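Local coordinates for SusD-like carbohydrate binding protein BF1063 (Bacteroides fragilis NCTC 9343, PDB 3I4G) that probably binds carbohydrate at the outer membrane and helps to capture glycans at the cell surface, at residues P182-I187 with S247-I252. Sequence-based numbering, arbitrary orientation.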
# COMPACT_ATOMS: atom_id res chain seq x y z
N PRO A 182 17.78 -15.05 6.07
CA PRO A 182 19.01 -14.42 5.60
C PRO A 182 18.88 -12.92 5.48
O PRO A 182 17.82 -12.40 5.15
CB PRO A 182 19.27 -15.04 4.23
CG PRO A 182 18.12 -15.98 3.96
CD PRO A 182 17.13 -15.91 5.06
N ARG A 183 19.99 -12.24 5.71
CA ARG A 183 20.03 -10.80 5.50
C ARG A 183 19.86 -10.52 4.02
O ARG A 183 20.20 -11.33 3.17
CB ARG A 183 21.34 -10.21 6.04
CG ARG A 183 22.56 -10.62 5.28
CD ARG A 183 23.80 -10.23 6.04
NE ARG A 183 23.90 -8.78 6.18
CZ ARG A 183 24.57 -8.16 7.15
NH1 ARG A 183 25.18 -8.84 8.12
NH2 ARG A 183 24.65 -6.84 7.14
N PHE A 184 19.37 -9.32 3.73
CA PHE A 184 19.11 -8.84 2.37
C PHE A 184 20.32 -9.02 1.46
O PHE A 184 20.18 -9.50 0.30
CB PHE A 184 18.73 -7.34 2.43
CG PHE A 184 18.42 -6.72 1.09
CD1 PHE A 184 19.45 -6.18 0.32
CD2 PHE A 184 17.12 -6.70 0.59
CE1 PHE A 184 19.18 -5.59 -0.91
CE2 PHE A 184 16.87 -6.09 -0.65
CZ PHE A 184 17.92 -5.56 -1.40
N SER A 185 21.52 -8.71 1.95
CA SER A 185 22.71 -8.81 1.10
C SER A 185 23.02 -10.25 0.67
O SER A 185 23.77 -10.46 -0.28
CB SER A 185 23.92 -8.20 1.78
OG SER A 185 24.29 -8.95 2.89
N ALA A 186 22.50 -11.24 1.40
CA ALA A 186 22.69 -12.65 1.09
C ALA A 186 21.63 -13.27 0.19
O ALA A 186 21.71 -14.47 -0.06
CB ALA A 186 22.78 -13.43 2.43
N ILE A 187 20.63 -12.50 -0.22
CA ILE A 187 19.58 -13.00 -1.10
C ILE A 187 20.04 -12.88 -2.57
O ILE A 187 20.14 -11.78 -3.07
CB ILE A 187 18.25 -12.22 -0.95
CG1 ILE A 187 17.74 -12.14 0.49
CG2 ILE A 187 17.17 -12.87 -1.82
CD1 ILE A 187 17.36 -13.43 1.10
N SER A 247 16.64 -4.80 -8.78
CA SER A 247 18.08 -4.59 -8.89
C SER A 247 18.48 -3.25 -8.26
O SER A 247 19.19 -2.42 -8.85
CB SER A 247 18.49 -4.66 -10.35
OG SER A 247 17.89 -3.60 -11.06
N ASN A 248 17.92 -3.02 -7.08
CA ASN A 248 18.30 -1.91 -6.24
C ASN A 248 18.39 -2.40 -4.80
O ASN A 248 18.00 -3.54 -4.48
CB ASN A 248 17.31 -0.75 -6.41
CG ASN A 248 15.93 -1.09 -5.93
OD1 ASN A 248 15.70 -1.23 -4.75
ND2 ASN A 248 14.99 -1.26 -6.86
N LYS A 249 18.89 -1.54 -3.93
CA LYS A 249 19.07 -1.88 -2.50
C LYS A 249 17.99 -1.26 -1.63
O LYS A 249 18.11 -1.23 -0.40
CB LYS A 249 20.46 -1.43 -2.05
CG LYS A 249 21.55 -2.26 -2.74
CD LYS A 249 22.92 -1.95 -2.23
CE LYS A 249 23.91 -2.95 -2.78
NZ LYS A 249 25.23 -2.67 -2.17
N GLU A 250 16.92 -0.75 -2.26
CA GLU A 250 15.84 -0.09 -1.51
C GLU A 250 14.62 -0.98 -1.29
O GLU A 250 14.02 -0.96 -0.20
CB GLU A 250 15.40 1.19 -2.22
CG GLU A 250 14.19 1.86 -1.58
CD GLU A 250 14.05 3.33 -1.87
OE1 GLU A 250 14.92 3.90 -2.55
OE2 GLU A 250 13.05 3.90 -1.36
N ASN A 251 14.26 -1.77 -2.29
CA ASN A 251 13.06 -2.61 -2.21
C ASN A 251 13.40 -3.88 -1.42
O ASN A 251 13.99 -4.81 -1.92
CB ASN A 251 12.53 -2.94 -3.61
CG ASN A 251 11.90 -1.74 -4.30
OD1 ASN A 251 11.53 -0.75 -3.64
ND2 ASN A 251 11.82 -1.80 -5.63
N ILE A 252 13.00 -3.87 -0.16
CA ILE A 252 13.32 -4.92 0.81
C ILE A 252 12.42 -6.12 0.63
O ILE A 252 12.90 -7.25 0.63
CB ILE A 252 13.22 -4.35 2.23
CG1 ILE A 252 14.39 -3.39 2.48
CG2 ILE A 252 13.24 -5.47 3.29
CD1 ILE A 252 14.24 -2.47 3.71
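The ring of Phe184 enters the bend at 247-252 edge first, and two backbone carbonyls meet its rim near the ring plane. Asn251 O lies 3.4 Å from Phe184 CE2, and Asn248 O stands 3.7 Å from Phe184 CZ, so two weakly polar C-H groups of the edge probably meet carbonyl oxygens. Lys249 CA and Ile252 CA approach obliquely, 4.0 Å from Phe184 CZ and CE2 respectively. Phe184 reaches this far because CG is anti to its backbone N (chi1 -179°), which extends the ring away from the short 3-10 turn at 184-186. In the receiving bend, Asn248 OD1 accepts from Glu250 N at 2.8 Å, in the plane of the amide and on one of its lone pairs, which makes an Asx turn; a second bond, from Asn251 N at 2.9 Å and almost head-on to the carbonyl, completes an Asx motif. Held by two backbone N-H groups, this oxygen pins the bend where strand 251-252 begins, and the carbonyls of Asn248 and Asn251 both lie at the ring edge. In this SusD-family fold the contact joins the loop between helices 163-180 and 197-211 to the bend leading into a short strand, which pairs with strand 380-386 through Ile252 and Ile385. Phe184 also packs on Asn230, whose side-chain amide bonds Lys249 O. Within the same bend, Asn251 ND2 donates to the carbonyls of Gly245 and Leu239.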